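Local atomic coordinates of putative O-methyltransferase (Klebsiella pneumoniae subsp. pneumoniae, PDB entry 3TFW), a protein that probably transfers methyl groups from S-adenosylmethionine to oxygen atoms of its substrates. Residues His151-Ala156 and Ile194-Ala199; Phe54-Val59 and Ala82-Ala87; Tyr18-Leu23 and Ala48-Gln53; Glu35-Ala40 and Ala44-Ala49. All coordinates share one frame; numbering follows the deposited sequence.

Interaction 1. Residues His151-Ala156 and Ile194-Ala199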
loop_
_atom_site.group_PDB
_atom_site.type_symbol
_atom_site.label_atom_id
_atom_site.label_comp_id
_atom_site.label_asym_id
_atom_site.label_seq_id
_atom_site.Cartn_x
_atom_site.Cartn_y
_atom_site.Cartn_z
ATOM N N HIS A 151 13.637 -18.618 2.811
ATOM C CA HIS A 151 14.871 -18.381 3.573
ATOM C C HIS A 151 15.059 -16.905 3.906
ATOM O O HIS A 151 15.483 -16.550 5.011
ATOM C CB HIS A 151 16.095 -18.902 2.801
ATOM C CG HIS A 151 16.062 -20.376 2.542
ATOM N ND1 HIS A 151 16.195 -21.310 3.544
ATOM C CD2 HIS A 151 15.928 -21.076 1.390
ATOM C CE1 HIS A 151 16.134 -22.523 3.024
ATOM N NE2 HIS A 151 15.969 -22.410 1.718
ATOM N N TYR A 152 14.754 -16.048 2.934
ATOM C CA TYR A 152 14.812 -14.610 3.145
ATOM C C TYR A 152 13.838 -14.167 4.235
ATOM O O TYR A 152 14.182 -13.335 5.072
ATOM C CB TYR A 152 14.567 -13.856 1.835
ATOM C CG TYR A 152 15.621 -14.149 0.794
ATOM C CD1 TYR A 152 16.961 -14.277 1.156
ATOM C CD2 TYR A 152 15.276 -14.339 -0.546
ATOM C CE1 TYR A 152 17.939 -14.577 0.220
ATOM C CE2 TYR A 152 16.260 -14.627 -1.504
ATOM C CZ TYR A 152 17.581 -14.744 -1.102
ATOM O OH TYR A 152 18.561 -15.016 -2.020
ATOM N N LEU A 153 12.644 -14.759 4.253
ATOM C CA LEU A 153 11.661 -14.442 5.295
ATOM C C LEU A 153 12.152 -14.825 6.697
ATOM O O LEU A 153 11.946 -14.083 7.664
ATOM C CB LEU A 153 10.302 -15.102 5.001
ATOM C CG LEU A 153 9.108 -14.700 5.896
ATOM C CD1 LEU A 153 8.945 -13.172 6.055
ATOM C CD2 LEU A 153 7.817 -15.301 5.351
ATOM N N ARG A 154 12.795 -15.987 6.802
ATOM C CA ARG A 154 13.354 -16.435 8.080
ATOM C C ARG A 154 14.386 -15.437 8.617
ATOM O O ARG A 154 14.314 -15.036 9.780
ATOM C CB ARG A 154 13.953 -17.841 7.954
ATOM C CG ARG A 154 14.655 -18.323 9.227
ATOM C CD ARG A 154 15.155 -19.763 9.094
ATOM N NE ARG A 154 16.311 -19.863 8.213
ATOM C CZ ARG A 154 16.249 -20.336 6.975
ATOM N NH1 ARG A 154 15.090 -20.761 6.486
ATOM N NH2 ARG A 154 17.335 -20.390 6.226
ATOM N N TRP A 155 15.318 -15.022 7.759
ATOM C CA TRP A 155 16.317 -14.004 8.118
ATOM C C TRP A 155 15.685 -12.638 8.405
ATOM O O TRP A 155 16.115 -11.927 9.325
ATOM C CB TRP A 155 17.390 -13.896 7.026
ATOM C CG TRP A 155 18.374 -15.006 7.100
ATOM C CD1 TRP A 155 18.545 -16.025 6.198
ATOM C CD2 TRP A 155 19.323 -15.229 8.145
ATOM N NE1 TRP A 155 19.553 -16.863 6.620
ATOM C CE2 TRP A 155 20.046 -16.402 7.811
ATOM C CE3 TRP A 155 19.640 -14.549 9.327
ATOM C CZ2 TRP A 155 21.070 -16.913 8.622
ATOM C CZ3 TRP A 155 20.658 -15.056 10.140
ATOM C CH2 TRP A 155 21.364 -16.230 9.779
ATOM N N ALA A 156 14.658 -12.276 7.634
ATOM C CA ALA A 156 13.924 -11.017 7.857
ATOM C C ALA A 156 13.350 -11.017 9.274
ATOM O O ALA A 156 13.471 -10.031 10.002
ATOM C CB ALA A 156 12.775 -10.831 6.814
ATOM N N ILE A 194 4.551 -17.310 1.037
ATOM C CA ILE A 194 3.205 -16.876 1.417
ATOM C C ILE A 194 2.617 -17.760 2.528
ATOM O O ILE A 194 2.089 -17.257 3.524
ATOM C CB ILE A 194 2.268 -16.792 0.178
ATOM C CG1 ILE A 194 2.652 -15.582 -0.678
ATOM C CG2 ILE A 194 0.798 -16.691 0.604
ATOM C CD1 ILE A 194 2.229 -15.683 -2.139
ATOM N N GLU A 195 2.752 -19.074 2.376
ATOM C CA GLU A 195 2.240 -20.012 3.372
ATOM C C GLU A 195 2.949 -19.898 4.729
ATOM O O GLU A 195 2.298 -19.936 5.768
ATOM C CB GLU A 195 2.272 -21.439 2.823
ATOM C CG GLU A 195 1.119 -21.675 1.831
ATOM C CD GLU A 195 1.328 -22.861 0.907
ATOM O OE1 GLU A 195 2.273 -23.657 1.129
ATOM O OE2 GLU A 195 0.537 -22.986 -0.056
HETATM N N MSE A 196 4.274 -19.742 4.701
HETATM C CA MSE A 196 5.076 -19.502 5.898
HETATM C C MSE A 196 4.588 -18.228 6.589
HETATM O O MSE A 196 4.402 -18.200 7.810
HETATM C CB MSE A 196 6.553 -19.364 5.501
HETATM C CG MSE A 196 7.527 -19.164 6.645
HETATM SE SE MSE A 196 9.379 -18.853 6.025
HETATM C CE MSE A 196 10.079 -18.110 7.680
HETATM N N MSE A 197 4.382 -17.185 5.795
HETATM C CA MSE A 197 3.927 -15.895 6.300
HETATM C C MSE A 197 2.559 -16.007 6.979
HETATM O O MSE A 197 2.358 -15.495 8.080
HETATM C CB MSE A 197 3.879 -14.886 5.155
HETATM C CG MSE A 197 3.396 -13.484 5.517
HETATM SE SE MSE A 197 3.716 -12.252 4.009
HETATM C CE MSE A 197 5.640 -12.511 3.945
ATOM N N GLY A 198 1.632 -16.698 6.323
ATOM C CA GLY A 198 0.283 -16.878 6.862
ATOM C C GLY A 198 0.215 -17.676 8.154
ATOM O O GLY A 198 -0.693 -17.466 8.969
ATOM N N ALA A 199 1.181 -18.573 8.351
ATOM C CA ALA A 199 1.206 -19.466 9.514
ATOM C C ALA A 199 2.045 -18.924 10.671
ATOM O O ALA A 199 2.109 -19.535 11.741
ATOM C CB ALA A 199 1.701 -20.829 9.104
#

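Interaction 2. Residues Phe54-Val59 and Ala82-Ala87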
loop_
_atom_site.group_PDB
_atom_site.type_symbol
_atom_site.label_atom_id
_atom_site.label_comp_id
_atom_site.label_asym_id
_atom_site.label_seq_id
_atom_site.Cartn_x
_atom_site.Cartn_y
_atom_site.Cartn_z
ATOM N N PHE A 54 5.566 4.840 -3.481
ATOM C CA PHE A 54 4.920 4.043 -2.431
ATOM C C PHE A 54 5.960 3.540 -1.405
ATOM O O PHE A 54 5.780 3.717 -0.196
ATOM C CB PHE A 54 4.147 2.876 -3.067
ATOM C CG PHE A 54 3.482 1.961 -2.068
ATOM C CD1 PHE A 54 2.401 2.394 -1.309
ATOM C CD2 PHE A 54 3.940 0.658 -1.892
ATOM C CE1 PHE A 54 1.783 1.532 -0.381
ATOM C CE2 PHE A 54 3.330 -0.204 -0.971
ATOM C CZ PHE A 54 2.256 0.236 -0.219
ATOM N N LEU A 55 7.056 2.961 -1.891
ATOM C CA LEU A 55 8.144 2.514 -1.008
ATOM C C LEU A 55 8.710 3.663 -0.188
ATOM O O LEU A 55 8.994 3.501 0.993
ATOM C CB LEU A 55 9.270 1.801 -1.784
ATOM C CG LEU A 55 8.928 0.491 -2.508
ATOM C CD1 LEU A 55 10.108 0.001 -3.343
ATOM C CD2 LEU A 55 8.462 -0.595 -1.531
ATOM N N ALA A 56 8.871 4.824 -0.827
ATOM C CA ALA A 56 9.362 6.006 -0.141
ATOM C C ALA A 56 8.398 6.390 0.970
ATOM O O ALA A 56 8.831 6.708 2.070
ATOM C CB ALA A 56 9.578 7.181 -1.133
ATOM N N LEU A 57 7.094 6.311 0.707
ATOM C CA LEU A 57 6.110 6.622 1.760
ATOM C C LEU A 57 6.145 5.615 2.906
ATOM O O LEU A 57 5.992 5.992 4.054
ATOM C CB LEU A 57 4.687 6.798 1.198
ATOM C CG LEU A 57 4.515 8.009 0.263
ATOM C CD1 LEU A 57 3.051 8.291 -0.023
ATOM C CD2 LEU A 57 5.194 9.256 0.825
ATOM N N LEU A 58 6.404 4.349 2.593
ATOM C CA LEU A 58 6.609 3.333 3.631
ATOM C C LEU A 58 7.802 3.639 4.545
ATOM O O LEU A 58 7.742 3.402 5.759
ATOM C CB LEU A 58 6.737 1.939 3.011
ATOM C CG LEU A 58 5.480 1.459 2.284
ATOM C CD1 LEU A 58 5.691 0.054 1.772
ATOM C CD2 LEU A 58 4.255 1.512 3.208
ATOM N N VAL A 59 8.874 4.186 3.979
ATOM C CA VAL A 59 10.007 4.639 4.795
ATOM C C VAL A 59 9.563 5.749 5.758
ATOM O O VAL A 59 9.866 5.701 6.949
ATOM C CB VAL A 59 11.207 5.108 3.925
ATOM C CG1 VAL A 59 12.361 5.570 4.800
ATOM C CG2 VAL A 59 11.667 3.977 3.004
ATOM N N ALA A 82 16.280 5.140 -0.015
ATOM C CA ALA A 82 17.406 5.779 0.683
ATOM C C ALA A 82 17.261 7.291 0.835
ATOM O O ALA A 82 17.677 7.860 1.851
ATOM C CB ALA A 82 18.737 5.423 0.005
ATOM N N ARG A 83 16.646 7.945 -0.149
ATOM C CA ARG A 83 16.409 9.404 -0.059
ATOM C C ARG A 83 15.583 9.817 1.155
ATOM O O ARG A 83 15.691 10.953 1.627
ATOM C CB ARG A 83 15.718 9.914 -1.315
ATOM C CG ARG A 83 16.642 10.106 -2.473
ATOM C CD ARG A 83 15.836 10.172 -3.735
ATOM N NE ARG A 83 16.646 10.597 -4.865
ATOM C CZ ARG A 83 16.140 11.011 -6.019
ATOM N NH1 ARG A 83 14.821 11.070 -6.183
ATOM N NH2 ARG A 83 16.952 11.379 -7.003
ATOM N N GLU A 84 14.777 8.890 1.670
ATOM C CA GLU A 84 13.885 9.186 2.782
ATOM C C GLU A 84 14.506 8.928 4.149
ATOM O O GLU A 84 13.890 9.216 5.162
ATOM C CB GLU A 84 12.561 8.419 2.637
ATOM C CG GLU A 84 11.833 8.680 1.327
ATOM C CD GLU A 84 11.479 10.143 1.122
ATOM O OE1 GLU A 84 11.274 10.865 2.113
ATOM O OE2 GLU A 84 11.397 10.565 -0.044
ATOM N N LEU A 85 15.720 8.385 4.172
ATOM C CA LEU A 85 16.424 8.137 5.424
ATOM C C LEU A 85 16.918 9.439 6.066
ATOM O O LEU A 85 17.289 10.376 5.357
ATOM C CB LEU A 85 17.607 7.177 5.204
ATOM C CG LEU A 85 17.319 5.700 4.903
ATOM C CD1 LEU A 85 18.611 5.008 4.446
ATOM C CD2 LEU A 85 16.775 4.986 6.142
ATOM N N PRO A 86 16.928 9.493 7.411
ATOM C CA PRO A 86 17.592 10.597 8.118
ATOM C C PRO A 86 19.105 10.571 7.878
ATOM O O PRO A 86 19.626 9.602 7.309
ATOM C CB PRO A 86 17.279 10.304 9.590
ATOM C CG PRO A 86 17.047 8.836 9.650
ATOM C CD PRO A 86 16.363 8.507 8.346
ATOM N N ALA A 87 19.801 11.616 8.326
ATOM C CA ALA A 87 21.255 11.724 8.165
ATOM C C ALA A 87 22.040 10.553 8.777
ATOM O O ALA A 87 23.110 10.199 8.282
ATOM C CB ALA A 87 21.752 13.060 8.730
#

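Interaction 3. Residues Tyr18-Leu23 and Ala48-Gln53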
loop_
_atom_site.group_PDB
_atom_site.type_symbol
_atom_site.label_atom_id
_atom_site.label_comp_id
_atom_site.label_asym_id
_atom_site.label_seq_id
_atom_site.Cartn_x
_atom_site.Cartn_y
_atom_site.Cartn_z
ATOM N N TYR A 18 -1.383 8.886 -16.706
ATOM C CA TYR A 18 -2.155 9.968 -16.100
ATOM C C TYR A 18 -1.805 10.158 -14.623
ATOM O O TYR A 18 -1.456 11.258 -14.200
ATOM C CB TYR A 18 -3.657 9.715 -16.251
ATOM C CG TYR A 18 -4.521 10.737 -15.537
ATOM C CD1 TYR A 18 -4.602 12.051 -15.991
ATOM C CD2 TYR A 18 -5.260 10.385 -14.403
ATOM C CE1 TYR A 18 -5.392 12.994 -15.337
ATOM C CE2 TYR A 18 -6.054 11.316 -13.749
ATOM C CZ TYR A 18 -6.118 12.614 -14.221
ATOM O OH TYR A 18 -6.902 13.538 -13.574
ATOM N N LEU A 19 -1.906 9.081 -13.850
ATOM C CA LEU A 19 -1.699 9.151 -12.403
ATOM C C LEU A 19 -0.297 9.643 -12.050
ATOM O O LEU A 19 -0.139 10.534 -11.208
ATOM C CB LEU A 19 -1.988 7.795 -11.748
ATOM C CG LEU A 19 -3.458 7.372 -11.715
ATOM C CD1 LEU A 19 -3.604 5.953 -11.228
ATOM C CD2 LEU A 19 -4.277 8.330 -10.853
ATOM N N ILE A 20 0.710 9.075 -12.710
ATOM C CA ILE A 20 2.111 9.428 -12.443
ATOM C C ILE A 20 2.432 10.887 -12.807
ATOM O O ILE A 20 3.036 11.605 -12.013
ATOM C CB ILE A 20 3.085 8.407 -13.104
ATOM C CG1 ILE A 20 2.991 7.061 -12.367
ATOM C CG2 ILE A 20 4.532 8.932 -13.122
ATOM C CD1 ILE A 20 3.480 5.878 -13.152
ATOM N N LYS A 21 2.005 11.335 -13.989
ATOM C CA LYS A 21 2.209 12.730 -14.388
ATOM C C LYS A 21 1.533 13.727 -13.447
ATOM O O LYS A 21 2.096 14.787 -13.145
ATOM C CB LYS A 21 1.737 12.975 -15.824
ATOM C CG LYS A 21 2.106 14.362 -16.364
ATOM C CD LYS A 21 3.633 14.550 -16.456
ATOM C CE LYS A 21 4.016 15.855 -17.164
ATOM N NZ LYS A 21 3.744 17.078 -16.338
ATOM N N ALA A 22 0.339 13.378 -12.973
ATOM C CA ALA A 22 -0.422 14.245 -12.082
ATOM C C ALA A 22 0.184 14.373 -10.689
ATOM O O ALA A 22 0.186 15.462 -10.111
ATOM C CB ALA A 22 -1.872 13.773 -11.989
ATOM N N LEU A 23 0.717 13.270 -10.160
ATOM C CA LEU A 23 1.112 13.212 -8.746
ATOM C C LEU A 23 2.611 13.284 -8.448
ATOM O O LEU A 23 3.026 13.850 -7.420
ATOM C CB LEU A 23 0.514 11.960 -8.096
ATOM C CG LEU A 23 -1.021 11.891 -8.044
ATOM C CD1 LEU A 23 -1.476 10.513 -7.561
ATOM C CD2 LEU A 23 -1.576 12.993 -7.150
ATOM N N ALA A 48 7.874 0.631 -11.242
ATOM C CA ALA A 48 7.313 1.839 -11.842
ATOM C C ALA A 48 7.427 2.995 -10.846
ATOM O O ALA A 48 7.538 2.759 -9.642
ATOM C CB ALA A 48 5.856 1.598 -12.238
ATOM N N ALA A 49 7.393 4.240 -11.329
ATOM C CA ALA A 49 7.595 5.404 -10.460
ATOM C C ALA A 49 6.596 5.482 -9.305
ATOM O O ALA A 49 6.945 5.924 -8.219
ATOM C CB ALA A 49 7.574 6.706 -11.268
ATOM N N ASN A 50 5.355 5.065 -9.547
ATOM C CA ASN A 50 4.340 5.109 -8.486
ATOM C C ASN A 50 4.615 4.074 -7.397
ATOM O O ASN A 50 4.299 4.301 -6.225
ATOM C CB ASN A 50 2.910 4.986 -9.044
ATOM C CG ASN A 50 2.675 3.684 -9.797
ATOM O OD1 ASN A 50 3.584 3.131 -10.408
ATOM N ND2 ASN A 50 1.438 3.198 -9.771
ATOM N N GLN A 51 5.197 2.945 -7.793
ATOM C CA GLN A 51 5.606 1.920 -6.828
ATOM C C GLN A 51 6.800 2.411 -6.007
ATOM O O GLN A 51 6.835 2.230 -4.796
ATOM C CB GLN A 51 5.919 0.596 -7.515
ATOM C CG GLN A 51 4.742 0.040 -8.334
ATOM C CD GLN A 51 5.120 -1.186 -9.160
ATOM O OE1 GLN A 51 6.274 -1.356 -9.557
ATOM N NE2 GLN A 51 4.134 -2.045 -9.426
ATOM N N GLY A 52 7.768 3.045 -6.667
ATOM C CA GLY A 52 8.888 3.679 -5.957
ATOM C C GLY A 52 8.428 4.694 -4.919
ATOM O O GLY A 52 8.902 4.692 -3.777
ATOM N N GLN A 53 7.505 5.570 -5.309
ATOM C CA GLN A 53 6.991 6.583 -4.394
ATOM C C GLN A 53 6.273 5.932 -3.210
ATOM O O GLN A 53 6.359 6.417 -2.082
ATOM C CB GLN A 53 6.073 7.576 -5.146
ATOM C CG GLN A 53 5.583 8.756 -4.323
ATOM C CD GLN A 53 6.685 9.623 -3.785
ATOM O OE1 GLN A 53 7.245 9.365 -2.707
ATOM N NE2 GLN A 53 6.977 10.694 -4.502
HETATM O O HOH W 1 4.992 12.404 -5.359
#

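Interaction 4. Residues Glu35-Ala40 and Ala44-Ala49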
loop_
_atom_site.group_PDB
_atom_site.type_symbol
_atom_site.label_atom_id
_atom_site.label_comp_id
_atom_site.label_asym_id
_atom_site.label_seq_id
_atom_site.Cartn_x
_atom_site.Cartn_y
_atom_site.Cartn_z
ATOM N N GLU A 35 18.148 5.136 -17.339
ATOM C CA GLU A 35 18.932 5.170 -18.586
ATOM C C GLU A 35 20.200 4.318 -18.454
ATOM O O GLU A 35 20.541 3.548 -19.362
ATOM C CB GLU A 35 19.295 6.618 -18.954
ATOM C CG GLU A 35 18.121 7.452 -19.447
ATOM C CD GLU A 35 18.406 8.961 -19.514
ATOM O OE1 GLU A 35 19.528 9.412 -19.189
ATOM O OE2 GLU A 35 17.481 9.706 -19.893
ATOM N N ASN A 36 20.887 4.461 -17.316
ATOM C CA ASN A 36 22.088 3.676 -17.009
ATOM C C ASN A 36 21.823 2.176 -16.963
ATOM O O ASN A 36 22.608 1.377 -17.495
ATOM C CB ASN A 36 22.682 4.110 -15.664
ATOM C CG ASN A 36 23.369 5.456 -15.723
ATOM O OD1 ASN A 36 23.612 6.007 -16.803
ATOM N ND2 ASN A 36 23.695 6.003 -14.544
ATOM N N ASN A 37 20.727 1.790 -16.302
ATOM C CA ASN A 37 20.332 0.382 -16.219
ATOM C C ASN A 37 20.118 -0.249 -17.592
ATOM O O ASN A 37 20.612 -1.346 -17.868
ATOM C CB ASN A 37 19.064 0.228 -15.359
ATOM C CG ASN A 37 19.321 0.514 -13.892
ATOM O OD1 ASN A 37 20.448 0.793 -13.498
ATOM N ND2 ASN A 37 18.275 0.432 -13.074
ATOM N N HIS A 38 19.366 0.452 -18.436
ATOM C CA HIS A 38 19.074 -0.020 -19.790
ATOM C C HIS A 38 20.345 -0.104 -20.626
ATOM O O HIS A 38 20.600 -1.110 -21.267
ATOM C CB HIS A 38 18.049 0.886 -20.476
ATOM C CG HIS A 38 16.669 0.769 -19.908
ATOM N ND1 HIS A 38 15.721 1.760 -20.045
ATOM C CD2 HIS A 38 16.085 -0.213 -19.184
ATOM C CE1 HIS A 38 14.606 1.386 -19.440
ATOM N NE2 HIS A 38 14.803 0.195 -18.904
ATOM N N ARG A 39 21.144 0.959 -20.587
ATOM C CA ARG A 39 22.437 0.991 -21.271
ATOM C C ARG A 39 23.334 -0.189 -20.870
ATOM O O ARG A 39 23.980 -0.810 -21.723
ATOM C CB ARG A 39 23.130 2.337 -21.019
ATOM C CG ARG A 39 24.482 2.506 -21.711
ATOM C CD ARG A 39 24.964 3.950 -21.626
ATOM N NE ARG A 39 23.908 4.884 -22.016
ATOM C CZ ARG A 39 23.319 5.758 -21.199
ATOM N NH1 ARG A 39 23.694 5.860 -19.929
ATOM N NH2 ARG A 39 22.353 6.545 -21.665
ATOM N N ALA A 40 23.349 -0.522 -19.575
ATOM C CA ALA A 40 24.111 -1.678 -19.103
ATOM C C ALA A 40 23.484 -3.023 -19.468
ATOM O O ALA A 40 24.059 -4.071 -19.185
ATOM C CB ALA A 40 24.352 -1.587 -17.587
ATOM N N ALA A 44 14.969 -5.576 -17.201
ATOM C CA ALA A 44 14.141 -4.437 -16.850
ATOM C C ALA A 44 13.155 -4.841 -15.759
ATOM O O ALA A 44 11.967 -5.053 -16.020
ATOM C CB ALA A 44 13.422 -3.888 -18.080
ATOM N N HIS A 45 13.675 -4.981 -14.542
ATOM C CA HIS A 45 12.875 -5.397 -13.394
ATOM C C HIS A 45 12.670 -4.229 -12.430
ATOM O O HIS A 45 12.255 -4.426 -11.285
ATOM C CB HIS A 45 13.543 -6.562 -12.650
ATOM C CG HIS A 45 13.526 -7.860 -13.394
ATOM N ND1 HIS A 45 12.410 -8.328 -14.057
ATOM C CD2 HIS A 45 14.477 -8.813 -13.537
ATOM C CE1 HIS A 45 12.684 -9.502 -14.599
ATOM N NE2 HIS A 45 13.930 -9.820 -14.297
ATOM N N ASP A 46 12.971 -3.017 -12.891
ATOM C CA ASP A 46 12.787 -1.822 -12.073
ATOM C C ASP A 46 11.302 -1.622 -11.757
ATOM O O ASP A 46 10.448 -1.915 -12.591
ATOM C CB ASP A 46 13.320 -0.587 -12.799
ATOM C CG ASP A 46 14.731 -0.779 -13.319
ATOM O OD1 ASP A 46 15.670 -0.330 -12.641
ATOM O OD2 ASP A 46 14.898 -1.407 -14.388
ATOM N N VAL A 47 10.999 -1.128 -10.560
ATOM C CA VAL A 47 9.616 -0.747 -10.234
ATOM C C VAL A 47 9.184 0.489 -11.028
ATOM O O VAL A 47 10.026 1.291 -11.450
ATOM C CB VAL A 47 9.393 -0.525 -8.714
ATOM C CG1 VAL A 47 9.655 -1.822 -7.941
ATOM C CG2 VAL A 47 10.238 0.632 -8.180
ATOM N N ALA A 48 7.874 0.631 -11.242
ATOM C CA ALA A 48 7.313 1.839 -11.842
ATOM C C ALA A 48 7.427 2.995 -10.846
ATOM O O ALA A 48 7.538 2.759 -9.642
ATOM C CB ALA A 48 5.856 1.598 -12.238
ATOM N N ALA A 49 7.393 4.240 -11.329
ATOM C CA ALA A 49 7.595 5.404 -10.460
ATOM C C ALA A 49 6.596 5.482 -9.305
ATOM O O ALA A 49 6.945 5.924 -8.219
ATOM C CB ALA A 49 7.574 6.706 -11.268
#

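Interaction 1. Residues His151-Ala156 and Ile194-Ala199
L153, on helix 149-158, meets both M196 and M197 of helix 185-199, two selenomethionines standing in for methionine. With CG anti to the backbone N (chi1 -171°), the leucine sends its fork toward the second helix. L153 CD2 lies 3.9 Å from M196 SE and 3.8 Å from M197 CE, so one methyl touches two long chains that arrive differently. M196 is extended and comes tip to tip; M197, bent at its last torsion, crosses the leucine at about a right angle. Such slender, unbranched chains suit a place where the helix axes stay 10.3 Å apart, a spacing that long side chains readily bridge. R154 follows. Here M196 CE rests against the backbone, 3.6 Å from R154 N, and also touches R154 CB. The rest of the arginine bends at chi3 and turns back to H151, three residues earlier. NH1 and NH2 grip H151 ND1 together, NH2 at 3.1 Å, with the ring nitrogen close to the guanidinium plane; as ND1 accepts, any proton of a neutral ring would be expected on NE2. The exposed arginine lies on the outer side, while M197 packs inward on strands 203-211 and 217-224. The two helices, inclined by 33°, lie side by side on one face of the central sheet, and helix 149-158 is itself the crossover of a beta-alpha-beta unit in the Rossmann-like methyltransferase fold.

Interaction 2. Residues Phe54-Val59 and Ala82-Ala87
E84 lays the aliphatic part of its side chain across A56 and V59, on helix 49-62. V59 and E84 cross obliquely: V59 CG1, anti to its own backbone N (chi1 180°), reaches the start of the glutamate chain, 3.6 Å from E84 CB. From there the glutamate bends at chi2 (-59°), and E84 CG comes to rest 3.7 Å from A56 CB and equally close to the carbonyl oxygen A56 O. The small alanine lets the methylene lie close to the helix backbone, whereas beta-branched valine offers a broader apolar surface one turn later. Beyond CG the chain leads to the carboxylate, whose OE1 makes a salt bridge to R60 NE; the charged end is thus paired while the methylenes stay on apolar neighbours. V59 CG1 also comes near the backbone nitrogen of L85. The backbone that presents E84 is a type I beta turn from A82 to L85, closed by L85 N to A82 O at 3.1 Å. V59 also touches M81 and A56 touches W80, both of helix 76-82. The turn therefore seats the end of that helix against helix 49-62, just before the chain enters strand 90-95, within the first beta-alpha-beta unit of the Rossmann-like methyltransferase fold.

Interaction 3. Residues Tyr18-Leu23 and Ala48-Gln53
I20 is the residue of helix 8-23 that enters the contact, laying its two branches on A49 and N50 at the start of helix 49-62. I20 CG1 lies 3.9 Å from N50 CB, and the same branch continues so that I20 CD1 sits 3.9 Å from N50 OD1; the two side chains cross at about a right angle. The other branch, I20 CG2, touches A49 CB at 4.2 Å. A small alanine lets the helices come near, and isoleucine, forked at CB, can serve both neighbours at once. N50 holds CG between its backbone N and carbonyl carbon (chi1 60°), a crowded position in a helix, and the cost is plausibly repaid by its amide: N50 ND2 bonds to A207 O of the second subunit, while N50 O accepts from T206 OG1 of that subunit. One turn further on, a water joins the segments, donating to L23 O at 3.2 Å and accepting a weak bond from Q53 NE2 at 2.8 Å. Behind this shell the helix start is fixed by A48, its N-cap, whose N donates to Q51 OE1 at 3.1 Å; the donor stands 42° out of the amide carbonyl plane. The Q51 side chain thus bonds back to the N-cap backbone, and alanine has no polar side chain to return a bond. The direct contact is a small apolar one, with water between polar groups beside it, and N50 ND2 is bonded to the other subunit, consistent with a junction that also serves the dimer interface.

Interaction 4. Residues Glu35-Ala40 and Ala44-Ala49
N37 and D46 carry the polar part: N37 ND2 donates to D46 OD1 over 2.7 Å, with a bent N-H...O angle of 134°. The carboxylate oxygen is met on its syn side and lies close to the amide plane; the two flat groups are only 23° apart, so donor and acceptor face each other nearly in plane. N37 is buried, and its other amide atom, OD1, accepts a weak bond from N107; asparagine suits the place because it can donate and accept together. The bond spans the connection between helix 28-39 and helix 49-62, tying the last turn of the first helix to the loop that leads into the second, with D46 also resting on Y76 of helix 76-82. Both helices precede strand 66-70, the first strand of the Rossmann-like methyltransferase sheet. The apolar part is slight and lies at the surface, where H38 NE2 is 4.4 Å from A44 CB, the methyl approaching the ring obliquely. As for charge, H38 NE2 stands 4.8 Å from D46 OD2, too far for direct contact, though a protonated imidazole would be expected to feel the carboxylate.

Interactions 3 and 4 share A48 and A49 and touch, G52 N lying 3.8 Å from V47 CG2; their centres are about 15 Å apart. Interaction 2 continues along helix 49-62, its centre about 16 Å from that of interaction 3. Interaction 1 lies across the chain's centre from interactions 3 and 4, about 30 Å from the centre of interaction 3. The dimer joins interaction 1 of one subunit to interaction 3 of the other: I194 and M197 pack on A22 and L23 of the second subunit. By analogy with related methyltransferases, S-adenosylmethionine would be expected near the loop between strand 66-70 and helix 76-82, and interactions 2, 3 and 4 each border that helix.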